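Local coordinates for alanine dehydrogenase (Archaeoglobus fulgidus, PDB 1OMO), which catalyses the NAD(+)-dependent oxidative deamination of L-alanine to pyruvate and the reverse reductive amination, working as a homodimer, at residues A53-L58 / A62-V67; S106-A111 / A294-A299; P39-L44 / L241-H246; A97-T102 / A299-V304. One frame throughout, in Å; residues are numbered along the deposited sequence.

Overall arrangement
Contacts 1, 2 and 4 are buried, while contact 3 joins partly exposed residues nearer the surface. Contacts 1, 3 and 4 all reach the seven-stranded mixed sheet and touch the second subunit. Contact 1 is a hairpin inside that sheet and rests on backbone hydrogen bonds. Contacts 2 and 4 share helix 294-311: near its start it offers D297 to R108 beside NAD, and further on it gives M99 an apolar surface. Contact 2 is thus ionic and contact 4 hydrophobic. Contact 3 brings strand 42-45 up to helix 241-247 through polar side chains. Contacts 1 and 2 meet at the salt bridge between K65 and D297.

Contact 1. Residues A53-L58 / A62-V67; sequences AMPAHL and AGLKWV
A53 faces W66 in a non-hydrogen-bonded pair of two antiparallel strands. W66 has CG anti to its own backbone N (chi1 -177°), beside the carbonyl carbon, and from there the indole turns its edge to A53. CE3 of W66 lies 3.5 Å from the backbone N of A53 and 3.7 Å from CB of A53. NE1 of W66 is hydrogen-bonded to N88 of the second subunit. M54 pairs with K65 through two backbone bonds. M54 N gives a short one of 2.7 Å to K65 O. The return bond from K65 N to M54 O is nearly straight at the hydrogen (172°). The side chains of M54 and K65 run side by side in the same direction, and both bend at chi3. The sulfur SD of M54 lies 3.6 Å from CE of K65, and CG2 of V67 is 4.0 Å from the same SD. K65 is the inferred proton donor/acceptor of the active site. Its NZ is salt-bridged to D297 and hydrogen-bonded to T105. The strands form the beta hairpin 50-58/61-69 of the mixed sheet, which packs against the second subunit. P55 has no N-H, and it sits opposite L64 at a non-hydrogen-bonded pair. CB of P55 touches CD1 of L64 at 4.0 Å. A56 N then bonds to G63 O at 3.1 Å, and G63 N returns a bond to A56 O. H57 lies opposite A62, its ring oblique to the A62 methyl. That ring bonds to Q37 through ND1 and meets F46 of the second subunit edge-to-face.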
loop_
_atom_site.group_PDB
_atom_site.type_symbol
_atom_site.label_atom_id
_atom_site.label_comp_id
_atom_site.label_asym_id
_atom_site.label_seq_id
_atom_site.Cartn_x
_atom_site.Cartn_y
_atom_site.Cartn_z
ATOM N N ALA A 53 -2.530 0.554 -4.270
ATOM C CA ALA A 53 -1.405 1.007 -3.455
ATOM C C ALA A 53 -0.183 0.908 -4.357
ATOM O O ALA A 53 0.088 -0.152 -4.948
ATOM C CB ALA A 53 -1.237 0.106 -2.274
ATOM N N MET A 54 0.578 1.991 -4.445
ATOM C CA MET A 54 1.755 1.992 -5.307
ATOM C C MET A 54 2.976 2.505 -4.534
ATOM O O MET A 54 3.252 3.689 -4.550
ATOM C CB MET A 54 1.485 2.887 -6.533
ATOM C CG MET A 54 0.232 2.497 -7.327
ATOM S SD MET A 54 -0.172 3.544 -8.747
ATOM C CE MET A 54 1.434 3.641 -9.574
ATOM N N PRO A 55 3.707 1.623 -3.837
ATOM C CA PRO A 55 4.890 2.058 -3.067
ATOM C C PRO A 55 6.174 2.010 -3.867
ATOM O O PRO A 55 6.297 1.209 -4.772
ATOM C CB PRO A 55 4.925 1.071 -1.900
ATOM C CG PRO A 55 4.482 -0.189 -2.566
ATOM C CD PRO A 55 3.346 0.233 -3.491
ATOM N N ALA A 56 7.127 2.866 -3.531
ATOM C CA ALA A 56 8.413 2.890 -4.227
ATOM C C ALA A 56 9.509 3.602 -3.443
ATOM O O ALA A 56 9.242 4.474 -2.636
ATOM C CB ALA A 56 8.264 3.543 -5.598
ATOM N N HIS A 57 10.746 3.245 -3.723
ATOM C CA HIS A 57 11.891 3.840 -3.077
ATOM C C HIS A 57 12.975 4.152 -4.118
ATOM O O HIS A 57 13.381 3.248 -4.892
ATOM C CB HIS A 57 12.444 2.852 -2.052
ATOM C CG HIS A 57 13.735 3.276 -1.422
ATOM N ND1 HIS A 57 14.656 2.369 -0.944
ATOM C CD2 HIS A 57 14.255 4.500 -1.176
ATOM C CE1 HIS A 57 15.689 3.017 -0.438
ATOM N NE2 HIS A 57 15.472 4.312 -0.568
ATOM N N LEU A 58 13.420 5.417 -4.145
ATOM C CA LEU A 58 14.514 5.862 -5.033
ATOM C C LEU A 58 14.803 7.342 -4.811
ATOM O O LEU A 58 14.041 8.047 -4.134
ATOM C CB LEU A 58 14.188 5.651 -6.514
ATOM C CG LEU A 58 13.311 6.754 -7.115
ATOM C CD1 LEU A 58 13.252 6.642 -8.662
ATOM C CD2 LEU A 58 11.925 6.635 -6.498
ATOM N N ALA A 62 11.080 7.529 0.040
ATOM C CA ALA A 62 10.235 6.359 -0.044
ATOM C C ALA A 62 8.851 6.950 0.070
ATOM O O ALA A 62 8.694 8.048 0.600
ATOM C CB ALA A 62 10.519 5.394 1.098
ATOM N N GLY A 63 7.859 6.267 -0.480
ATOM C CA GLY A 63 6.490 6.774 -0.394
ATOM C C GLY A 63 5.474 5.779 -0.884
ATOM O O GLY A 63 5.819 4.769 -1.505
ATOM N N LEU A 64 4.208 6.042 -0.603
ATOM C CA LEU A 64 3.152 5.160 -1.074
ATOM C C LEU A 64 2.005 5.972 -1.645
ATOM O O LEU A 64 1.500 6.855 -0.969
ATOM C CB LEU A 64 2.619 4.265 0.059
ATOM C CG LEU A 64 1.476 3.374 -0.496
ATOM C CD1 LEU A 64 1.581 1.989 0.055
ATOM C CD2 LEU A 64 0.106 3.968 -0.166
ATOM N N LYS A 65 1.593 5.687 -2.879
ATOM C CA LYS A 65 0.464 6.400 -3.452
ATOM C C LYS A 65 -0.734 5.451 -3.323
ATOM O O LYS A 65 -0.611 4.238 -3.570
ATOM C CB LYS A 65 0.689 6.751 -4.932
ATOM C CG LYS A 65 -0.286 7.816 -5.429
ATOM C CD LYS A 65 -0.116 8.151 -6.906
ATOM C CE LYS A 65 -0.604 7.004 -7.818
ATOM N NZ LYS A 65 -0.440 7.395 -9.227
ATOM N N TRP A 66 -1.867 6.011 -2.903
ATOM C CA TRP A 66 -3.113 5.256 -2.717
ATOM C C TRP A 66 -4.170 5.980 -3.580
ATOM O O TRP A 66 -4.651 7.048 -3.220
ATOM C CB TRP A 66 -3.447 5.264 -1.226
ATOM C CG TRP A 66 -4.635 4.502 -0.768
ATOM C CD1 TRP A 66 -5.618 4.978 0.040
ATOM C CD2 TRP A 66 -4.906 3.106 -0.947
ATOM N NE1 TRP A 66 -6.481 3.976 0.388
ATOM C CE2 TRP A 66 -6.073 2.808 -0.209
ATOM C CE3 TRP A 66 -4.282 2.075 -1.670
ATOM C CZ2 TRP A 66 -6.633 1.509 -0.155
ATOM C CZ3 TRP A 66 -4.832 0.782 -1.625
ATOM C CH2 TRP A 66 -6.003 0.518 -0.872
ATOM N N VAL A 67 -4.442 5.409 -4.754
ATOM C CA VAL A 67 -5.360 5.939 -5.786
ATOM C C VAL A 67 -6.608 5.105 -5.980
ATOM O O VAL A 67 -6.547 3.882 -5.933
ATOM C CB VAL A 67 -4.780 5.861 -7.195
ATOM C CG1 VAL A 67 -5.098 7.090 -7.941
ATOM C CG2 VAL A 67 -3.325 5.494 -7.150
#

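Contact 2. Residues S106-A111 / A294-A299. With NAD (nicotinamide-adenine-dinucleotide), chain D.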
loop_
_atom_site.group_PDB
_atom_site.type_symbol
_atom_site.label_atom_id
_atom_site.label_comp_id
_atom_site.label_asym_id
_atom_site.label_seq_id
_atom_site.Cartn_x
_atom_site.Cartn_y
_atom_site.Cartn_z
ATOM N N SER A 106 -1.415 12.761 -13.381
ATOM C CA SER A 106 -1.632 13.148 -14.790
ATOM C C SER A 106 -0.335 13.729 -15.360
ATOM O O SER A 106 0.090 13.381 -16.472
ATOM C CB SER A 106 -2.749 14.204 -14.911
ATOM O OG SER A 106 -4.020 13.592 -14.847
ATOM N N LEU A 107 0.298 14.585 -14.559
ATOM C CA LEU A 107 1.539 15.253 -14.928
ATOM C C LEU A 107 2.629 14.256 -15.280
ATOM O O LEU A 107 3.211 14.339 -16.364
ATOM C CB LEU A 107 2.022 16.136 -13.780
ATOM C CG LEU A 107 2.696 17.492 -14.050
ATOM C CD1 LEU A 107 3.975 17.575 -13.245
ATOM C CD2 LEU A 107 2.962 17.722 -15.492
ATOM N N ARG A 108 2.911 13.299 -14.387
ATOM C CA ARG A 108 3.987 12.373 -14.660
ATOM C C ARG A 108 3.651 11.349 -15.752
ATOM O O ARG A 108 4.537 10.689 -16.272
ATOM C CB ARG A 108 4.467 11.689 -13.375
ATOM C CG ARG A 108 3.447 10.862 -12.587
ATOM C CD ARG A 108 2.964 9.581 -13.285
ATOM N NE ARG A 108 2.473 8.587 -12.318
ATOM C CZ ARG A 108 1.660 7.571 -12.617
ATOM N NH1 ARG A 108 1.216 7.418 -13.855
ATOM N NH2 ARG A 108 1.343 6.664 -11.694
ATOM N N THR A 109 2.380 11.215 -16.098
ATOM C CA THR A 109 2.002 10.292 -17.176
ATOM C C THR A 109 2.304 11.101 -18.421
ATOM O O THR A 109 2.874 10.589 -19.388
ATOM C CB THR A 109 0.497 9.922 -17.108
ATOM O OG1 THR A 109 0.221 9.385 -15.799
ATOM C CG2 THR A 109 0.154 8.870 -18.186
ATOM N N GLY A 110 1.963 12.380 -18.385
ATOM C CA GLY A 110 2.293 13.208 -19.519
ATOM C C GLY A 110 3.800 13.201 -19.736
ATOM O O GLY A 110 4.284 12.974 -20.856
ATOM N N ALA A 111 4.562 13.438 -18.661
ATOM C CA ALA A 111 6.022 13.472 -18.762
ATOM C C ALA A 111 6.574 12.174 -19.386
ATOM O O ALA A 111 7.436 12.224 -20.273
ATOM C CB ALA A 111 6.647 13.718 -17.374
ATOM N N ALA A 294 4.979 3.322 -9.674
ATOM C CA ALA A 294 5.181 4.018 -8.402
ATOM C C ALA A 294 6.492 4.829 -8.405
ATOM O O ALA A 294 6.559 5.901 -7.809
ATOM C CB ALA A 294 5.150 3.030 -7.207
ATOM N N ILE A 295 7.526 4.364 -9.084
ATOM C CA ILE A 295 8.756 5.155 -9.073
ATOM C C ILE A 295 8.536 6.549 -9.669
ATOM O O ILE A 295 9.197 7.491 -9.253
ATOM C CB ILE A 295 9.954 4.436 -9.769
ATOM C CG1 ILE A 295 9.611 4.071 -11.221
ATOM C CG2 ILE A 295 10.329 3.206 -8.985
ATOM C CD1 ILE A 295 10.803 3.665 -12.072
ATOM N N GLN A 296 7.576 6.694 -10.580
ATOM C CA GLN A 296 7.279 8.015 -11.170
ATOM C C GLN A 296 6.573 8.919 -10.139
ATOM O O GLN A 296 6.852 10.125 -10.052
ATOM C CB GLN A 296 6.402 7.901 -12.455
ATOM C CG GLN A 296 7.048 7.074 -13.586
ATOM C CD GLN A 296 6.105 6.702 -14.777
ATOM O OE1 GLN A 296 5.025 6.160 -14.592
ATOM N NE2 GLN A 296 6.558 6.972 -15.994
ATOM N N ASP A 297 5.675 8.341 -9.349
ATOM C CA ASP A 297 4.952 9.122 -8.343
ATOM C C ASP A 297 5.912 9.567 -7.213
ATOM O O ASP A 297 5.862 10.696 -6.768
ATOM C CB ASP A 297 3.782 8.296 -7.788
ATOM C CG ASP A 297 2.794 7.912 -8.857
ATOM O OD1 ASP A 297 2.384 8.818 -9.597
ATOM O OD2 ASP A 297 2.414 6.714 -8.966
ATOM N N VAL A 298 6.802 8.687 -6.759
ATOM C CA VAL A 298 7.747 9.104 -5.709
ATOM C C VAL A 298 8.754 10.154 -6.215
ATOM O O VAL A 298 8.957 11.202 -5.562
ATOM C CB VAL A 298 8.504 7.904 -5.105
ATOM C CG1 VAL A 298 9.502 8.402 -4.045
ATOM C CG2 VAL A 298 7.499 6.943 -4.444
ATOM N N ALA A 299 9.354 9.897 -7.381
ATOM C CA ALA A 299 10.314 10.832 -7.987
ATOM C C ALA A 299 9.677 12.214 -8.049
ATOM O O ALA A 299 10.219 13.214 -7.566
ATOM C CB ALA A 299 10.689 10.376 -9.402
HETATM P PA NAD D . -11.051 11.406 -19.629
HETATM O O1A NAD D . -12.347 10.718 -19.405
HETATM O O2A NAD D . -10.939 12.901 -19.301
HETATM O O5B NAD D . -10.338 11.252 -21.112
HETATM C C5B NAD D . -10.697 10.157 -22.054
HETATM C C4B NAD D . -11.250 10.835 -23.335
HETATM O O4B NAD D . -11.526 9.671 -24.232
HETATM C C3B NAD D . -12.680 11.549 -23.235
HETATM O O3B NAD D . -12.608 12.949 -23.718
HETATM C C2B NAD D . -13.648 10.669 -24.063
HETATM O O2B NAD D . -14.767 11.240 -24.637
HETATM C C1B NAD D . -12.638 9.988 -25.037
HETATM N N9A NAD D . -13.063 8.702 -25.506
HETATM C C8A NAD D . -13.706 7.653 -24.880
HETATM N N7A NAD D . -13.906 6.616 -25.666
HETATM C C5A NAD D . -13.411 6.913 -26.860
HETATM C C6A NAD D . -13.334 6.153 -28.109
HETATM N N6A NAD D . -13.833 4.949 -28.216
HETATM N N1A NAD D . -12.716 6.817 -29.154
HETATM C C2A NAD D . -12.205 8.068 -29.067
HETATM N N3A NAD D . -12.262 8.840 -27.885
HETATM C C4A NAD D . -12.859 8.211 -26.804
HETATM O O3 NAD D . -9.692 10.716 -18.959
HETATM P PN NAD D . -8.045 11.126 -18.872
HETATM O O1N NAD D . -7.819 12.291 -19.799
HETATM O O2N NAD D . -7.630 11.156 -17.414
HETATM O O5D NAD D . -7.447 9.733 -19.609
HETATM C C5D NAD D . -8.206 8.484 -19.028
HETATM C C4D NAD D . -7.603 7.194 -19.476
HETATM O O4D NAD D . -6.117 7.230 -19.091
HETATM C C3D NAD D . -8.152 5.915 -18.768
HETATM O O3D NAD D . -7.981 4.732 -19.569
HETATM C C2D NAD D . -7.295 5.917 -17.498
HETATM O O2D NAD D . -7.482 4.818 -16.669
HETATM C C1D NAD D . -5.840 6.131 -18.132
HETATM N N1N NAD D . -4.731 6.736 -17.314
HETATM C C2N NAD D . -3.500 5.948 -17.385
HETATM C C3N NAD D . -2.362 6.594 -16.780
HETATM C C7N NAD D . -0.987 5.695 -16.852
HETATM O O7N NAD D . -0.087 5.914 -15.992
HETATM N N7N NAD D . -0.877 4.764 -17.854
HETATM C C4N NAD D . -2.337 7.871 -16.170
HETATM C C5N NAD D . -3.629 8.540 -16.178
HETATM C C6N NAD D . -4.790 7.985 -16.740
#
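The nicotinamide end of the NAD site is bordered here by helix 102-120. Helix 294-311 lies behind it, with D297 and Q296 meeting R108 of the first helix. R108 grips the D297 carboxylate side-on with two nitrogens. NE of R108 lies 2.7 Å from OD1 of D297 and approaches from above the carboxylate plane. NH2 of R108 donates to OD2 of D297 at 2.9 Å, on the syn side, in an almost straight bond (175°). The two flat groups are tilted 31° apart. OD2 of D297 also meets K65. Q296 comes over one face of the guanidinium with OE1, which is itself hydrogen-bonded to L293 N. CB of Q296 packs on CD of R108 at 3.9 Å. The R108 side chain starts from the crowded position between backbone N and carbonyl carbon (chi1 60°) and bends again at chi2. NH1 of R108 donates to the carboxamide oxygen O7N of NAD at 2.9 Å, near the guanidinium plane. T109 brings OG1 to within 3.0 Å of C4N of NAD, the carbon that exchanges hydride. OG1 of T109 is hydrogen-bonded to T105 O, and a weak bond from R108 NH1 also reaches it. D297 is placed as a second-shell residue, consistent with holding the R108 guanidinium toward the carboxamide. This is the nicotinamide side of the NAD site in an ornithine cyclodeaminase/mu-crystallin family enzyme with a Rossmann-fold NAD domain.

Contact 3. Residues P39-L44 / L241-H246; sequences PPKVYL and LEQAKH
Y43 and H246 come from opposite directions and meet with OH of Y43 3.1 Å from NE2 of H246. Their rings sit obliquely, with planes at 39° and centroids 5.0 Å apart. Beside them, K41 and Q243 cross at about a right angle. CE of K41 lies 3.2 Å from NE2 of Q243, and CG of K41 is 3.6 Å from OE1 of Q243. The lysine shaft runs across the end of the amide. K41 is extended beyond CG, which takes its NZ past Q243 to the loop at T291 and G292. There NZ is hydrogen-bonded to T291 O and weakly to G292 O. NE2 of Q243 turns to the same loop and donates to T291 OG1 and G292 O. Further out, Q243 N is hydrogen-bonded to D240, just before helix 241-247, and M54 packs on K41. Nearest atoms of the K41 side chain and NAD are about 6 Å apart. The contact joins the loop leading into strand 42-45, and Y43 on the strand itself, to a helix that follows strand 234-238 of the parallel NAD-domain sheet. A leucine in place of K41 would probably leave T291 O without its ammonium partner and the Q243 amide with less to pack on. The K41 ammonium is probably satisfied mainly by T291 O, so the loop links K41 and Q243 more than any direct polar bond.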
loop_
_atom_site.group_PDB
_atom_site.type_symbol
_atom_site.label_atom_id
_atom_site.label_comp_id
_atom_site.label_asym_id
_atom_site.label_seq_id
_atom_site.Cartn_x
_atom_site.Cartn_y
_atom_site.Cartn_z
ATOM N N PRO A 39 7.594 -2.539 -5.597
ATOM C CA PRO A 39 6.759 -3.734 -5.583
ATOM C C PRO A 39 5.605 -3.557 -6.555
ATOM O O PRO A 39 5.309 -2.448 -6.993
ATOM C CB PRO A 39 6.252 -3.785 -4.147
ATOM C CG PRO A 39 7.386 -3.180 -3.364
ATOM C CD PRO A 39 7.722 -1.985 -4.236
ATOM N N PRO A 40 4.959 -4.663 -6.934
ATOM C CA PRO A 40 3.813 -4.643 -7.849
ATOM C C PRO A 40 2.700 -3.795 -7.180
ATOM O O PRO A 40 2.679 -3.659 -5.947
ATOM C CB PRO A 40 3.406 -6.119 -7.910
ATOM C CG PRO A 40 4.715 -6.838 -7.690
ATOM C CD PRO A 40 5.353 -6.043 -6.595
ATOM N N LYS A 41 1.786 -3.234 -7.967
ATOM C CA LYS A 41 0.692 -2.459 -7.402
ATOM C C LYS A 41 -0.242 -3.433 -6.682
ATOM O O LYS A 41 -0.338 -4.598 -7.060
ATOM C CB LYS A 41 -0.111 -1.756 -8.502
ATOM C CG LYS A 41 0.669 -0.889 -9.454
ATOM C CD LYS A 41 -0.266 -0.318 -10.530
ATOM C CE LYS A 41 0.514 0.605 -11.455
ATOM N NZ LYS A 41 -0.354 1.262 -12.457
ATOM N N VAL A 42 -0.931 -2.966 -5.650
ATOM C CA VAL A 42 -1.845 -3.844 -4.938
ATOM C C VAL A 42 -3.231 -3.318 -5.162
ATOM O O VAL A 42 -3.475 -2.122 -5.013
ATOM C CB VAL A 42 -1.556 -3.877 -3.465
ATOM C CG1 VAL A 42 -2.498 -4.851 -2.776
ATOM C CG2 VAL A 42 -0.131 -4.301 -3.261
ATOM N N TYR A 43 -4.137 -4.210 -5.544
ATOM C CA TYR A 43 -5.513 -3.827 -5.832
ATOM C C TYR A 43 -6.475 -4.281 -4.771
ATOM O O TYR A 43 -6.326 -5.348 -4.192
ATOM C CB TYR A 43 -5.968 -4.448 -7.143
ATOM C CG TYR A 43 -5.164 -4.060 -8.349
ATOM C CD1 TYR A 43 -5.529 -2.959 -9.133
ATOM C CD2 TYR A 43 -4.041 -4.783 -8.709
ATOM C CE1 TYR A 43 -4.779 -2.594 -10.249
ATOM C CE2 TYR A 43 -3.293 -4.432 -9.813
ATOM C CZ TYR A 43 -3.666 -3.336 -10.578
ATOM O OH TYR A 43 -2.922 -2.969 -11.664
ATOM N N LEU A 44 -7.468 -3.452 -4.532
ATOM C CA LEU A 44 -8.530 -3.740 -3.601
ATOM C C LEU A 44 -9.698 -3.489 -4.542
ATOM O O LEU A 44 -10.004 -2.334 -4.851
ATOM C CB LEU A 44 -8.528 -2.715 -2.480
ATOM C CG LEU A 44 -8.844 -3.198 -1.067
ATOM C CD1 LEU A 44 -8.173 -4.545 -0.825
ATOM C CD2 LEU A 44 -8.377 -2.136 -0.057
ATOM N N LEU A 241 7.310 -4.529 -17.421
ATOM C CA LEU A 241 6.825 -5.718 -18.069
ATOM C C LEU A 241 5.587 -6.329 -17.401
ATOM O O LEU A 241 4.564 -6.550 -18.068
ATOM C CB LEU A 241 7.940 -6.758 -18.169
ATOM C CG LEU A 241 7.481 -8.050 -18.843
ATOM C CD1 LEU A 241 6.861 -7.756 -20.209
ATOM C CD2 LEU A 241 8.680 -9.002 -18.964
ATOM N N GLU A 242 5.647 -6.587 -16.097
ATOM C CA GLU A 242 4.505 -7.217 -15.445
ATOM C C GLU A 242 3.215 -6.392 -15.399
ATOM O O GLU A 242 2.121 -6.942 -15.532
ATOM C CB GLU A 242 4.893 -7.701 -14.053
ATOM C CG GLU A 242 4.319 -9.104 -13.752
ATOM C CD GLU A 242 4.805 -10.224 -14.701
ATOM O OE1 GLU A 242 4.119 -11.269 -14.766
ATOM O OE2 GLU A 242 5.857 -10.077 -15.371
ATOM N N GLN A 243 3.326 -5.077 -15.240
ATOM C CA GLN A 243 2.123 -4.250 -15.230
ATOM C C GLN A 243 1.510 -4.155 -16.638
ATOM O O GLN A 243 0.290 -3.998 -16.780
ATOM C CB GLN A 243 2.425 -2.845 -14.717
ATOM C CG GLN A 243 3.046 -2.815 -13.329
ATOM C CD GLN A 243 3.111 -1.415 -12.759
ATOM O OE1 GLN A 243 3.525 -1.247 -11.639
ATOM N NE2 GLN A 243 2.687 -0.403 -13.531
ATOM N N ALA A 244 2.337 -4.242 -17.673
ATOM C CA ALA A 244 1.807 -4.159 -19.033
ATOM C C ALA A 244 1.005 -5.439 -19.276
ATOM O O ALA A 244 -0.158 -5.370 -19.711
ATOM C CB ALA A 244 2.940 -4.010 -20.061
ATOM N N LYS A 245 1.606 -6.591 -18.959
ATOM C CA LYS A 245 0.948 -7.902 -19.096
ATOM C C LYS A 245 -0.467 -7.885 -18.489
ATOM O O LYS A 245 -1.440 -8.245 -19.133
ATOM C CB LYS A 245 1.725 -8.984 -18.346
ATOM C CG LYS A 245 2.864 -9.689 -19.078
ATOM C CD LYS A 245 3.455 -10.744 -18.117
ATOM C CE LYS A 245 4.469 -11.690 -18.739
ATOM N NZ LYS A 245 5.304 -12.315 -17.641
ATOM N N HIS A 246 -0.554 -7.478 -17.229
ATOM C CA HIS A 246 -1.807 -7.419 -16.497
ATOM C C HIS A 246 -2.843 -6.377 -16.973
ATOM O O HIS A 246 -4.039 -6.674 -17.094
ATOM C CB HIS A 246 -1.466 -7.193 -15.019
ATOM C CG HIS A 246 -2.603 -6.683 -14.195
ATOM N ND1 HIS A 246 -3.514 -7.519 -13.576
ATOM C CD2 HIS A 246 -2.977 -5.419 -13.877
ATOM C CE1 HIS A 246 -4.392 -6.793 -12.909
ATOM N NE2 HIS A 246 -4.090 -5.517 -13.076
#

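Contact 4. Residues A97-T102 / A299-V304; sequences AVMDAT and AVAKVV
M99 meets A301 and V304 without a ring or amide in the contact; the one flat side chain in the two segments is the carboxylate of D100, next to M99. OD1 of D100 takes T102 N from above the carboxylate plane at 2.8 Å, closing an Asx turn, and T102 OG1 on its syn lone pair. These bonds shape the turn where strand 95-100 gives way to helix 102-120, with A101 at the N-cap. The contact itself is mainly apolar. M99 and V304 reach toward each other tip to tip, with SD of M99 3.7 Å from CG1 of V304. SD of M99 is also 4.0 Å from CB of A301. CG of M99 lies between its backbone N and carbonyl carbon (chi1 47°), and with chi2 extended this carries SD out to the helix. A bend at chi3 then brings CE of M99 to 4.0 Å from A301 O. Strand 95-100 is thereby packed against helix 294-311. L6 touches both M99 and V304, and M85 touches both M99 and A301. Were M99 replaced by an alanine, the strand and helix would probably be left with a gap and the methyls of A301 and V304 without their sulfur neighbour. With a thioether meeting methyl groups and, at CE, a helix carbonyl, the helix is held here by close fit and burial, with no directional bond between the segments.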
loop_
_atom_site.group_PDB
_atom_site.type_symbol
_atom_site.label_atom_id
_atom_site.label_comp_id
_atom_site.label_asym_id
_atom_site.label_seq_id
_atom_site.Cartn_x
_atom_site.Cartn_y
_atom_site.Cartn_z
ATOM N N ALA A 97 5.536 13.994 4.408
ATOM C CA ALA A 97 4.428 14.741 3.815
ATOM C C ALA A 97 3.280 13.838 3.353
ATOM O O ALA A 97 3.471 12.638 3.084
ATOM C CB ALA A 97 4.953 15.564 2.606
ATOM N N VAL A 98 2.094 14.424 3.297
ATOM C CA VAL A 98 0.896 13.764 2.808
ATOM C C VAL A 98 0.438 14.799 1.806
ATOM O O VAL A 98 0.092 15.924 2.191
ATOM C CB VAL A 98 -0.190 13.599 3.896
ATOM C CG1 VAL A 98 -1.481 13.119 3.246
ATOM C CG2 VAL A 98 0.253 12.581 4.956
ATOM N N MET A 99 0.475 14.438 0.520
ATOM C CA MET A 99 0.102 15.349 -0.577
ATOM C C MET A 99 -0.931 14.805 -1.549
ATOM O O MET A 99 -1.129 13.596 -1.690
ATOM C CB MET A 99 1.259 15.646 -1.527
ATOM C CG MET A 99 2.127 14.577 -2.060
ATOM S SD MET A 99 3.503 15.504 -2.854
ATOM C CE MET A 99 4.489 15.663 -1.391
ATOM N N ASP A 100 -1.522 15.724 -2.289
ATOM C CA ASP A 100 -2.437 15.345 -3.335
ATOM C C ASP A 100 -1.535 14.778 -4.426
ATOM O O ASP A 100 -0.490 15.358 -4.753
ATOM C CB ASP A 100 -3.152 16.550 -3.946
ATOM C CG ASP A 100 -3.784 16.204 -5.301
ATOM O OD1 ASP A 100 -4.573 15.263 -5.329
ATOM O OD2 ASP A 100 -3.499 16.836 -6.332
ATOM N N ALA A 101 -1.910 13.645 -4.976
ATOM C CA ALA A 101 -1.147 13.077 -6.075
ATOM C C ALA A 101 -2.111 12.981 -7.279
ATOM O O ALA A 101 -1.815 12.294 -8.265
ATOM C CB ALA A 101 -0.597 11.692 -5.704
ATOM N N THR A 102 -3.251 13.680 -7.207
ATOM C CA THR A 102 -4.222 13.585 -8.302
ATOM C C THR A 102 -3.639 14.277 -9.510
ATOM O O THR A 102 -3.533 13.710 -10.582
ATOM C CB THR A 102 -5.598 14.214 -7.948
ATOM O OG1 THR A 102 -6.172 13.528 -6.828
ATOM C CG2 THR A 102 -6.582 14.082 -9.151
ATOM N N ALA A 299 9.354 9.897 -7.381
ATOM C CA ALA A 299 10.314 10.832 -7.987
ATOM C C ALA A 299 9.677 12.214 -8.049
ATOM O O ALA A 299 10.219 13.214 -7.566
ATOM C CB ALA A 299 10.689 10.376 -9.402
ATOM N N VAL A 300 8.497 12.261 -8.630
ATOM C CA VAL A 300 7.808 13.508 -8.749
ATOM C C VAL A 300 7.385 14.097 -7.395
ATOM O O VAL A 300 7.387 15.308 -7.231
ATOM C CB VAL A 300 6.599 13.345 -9.680
ATOM C CG1 VAL A 300 5.466 14.197 -9.191
ATOM C CG2 VAL A 300 6.987 13.753 -11.110
ATOM N N ALA A 301 7.003 13.267 -6.436
ATOM C CA ALA A 301 6.617 13.808 -5.139
ATOM C C ALA A 301 7.842 14.429 -4.430
ATOM O O ALA A 301 7.719 15.415 -3.675
ATOM C CB ALA A 301 5.979 12.716 -4.276
ATOM N N LYS A 302 9.021 13.860 -4.679
ATOM C CA LYS A 302 10.248 14.393 -4.094
ATOM C C LYS A 302 10.466 15.845 -4.545
ATOM O O LYS A 302 10.901 16.702 -3.764
ATOM C CB LYS A 302 11.466 13.565 -4.504
ATOM C CG LYS A 302 12.733 14.453 -4.547
ATOM C CD LYS A 302 14.027 13.680 -4.646
ATOM C CE LYS A 302 15.238 14.617 -4.487
ATOM N NZ LYS A 302 16.476 13.835 -4.267
ATOM N N VAL A 303 10.180 16.123 -5.811
ATOM C CA VAL A 303 10.360 17.472 -6.325
ATOM C C VAL A 303 9.369 18.448 -5.716
ATOM O O VAL A 303 9.725 19.583 -5.414
ATOM C CB VAL A 303 10.226 17.488 -7.840
ATOM C CG1 VAL A 303 10.079 18.927 -8.335
ATOM C CG2 VAL A 303 11.454 16.833 -8.461
ATOM N N VAL A 304 8.120 18.013 -5.565
ATOM C CA VAL A 304 7.073 18.834 -4.969
ATOM C C VAL A 304 7.412 19.126 -3.509
ATOM O O VAL A 304 7.200 20.250 -3.009
ATOM C CB VAL A 304 5.708 18.100 -4.977
ATOM C CG1 VAL A 304 4.719 18.795 -4.032
ATOM C CG2 VAL A 304 5.153 18.051 -6.390
#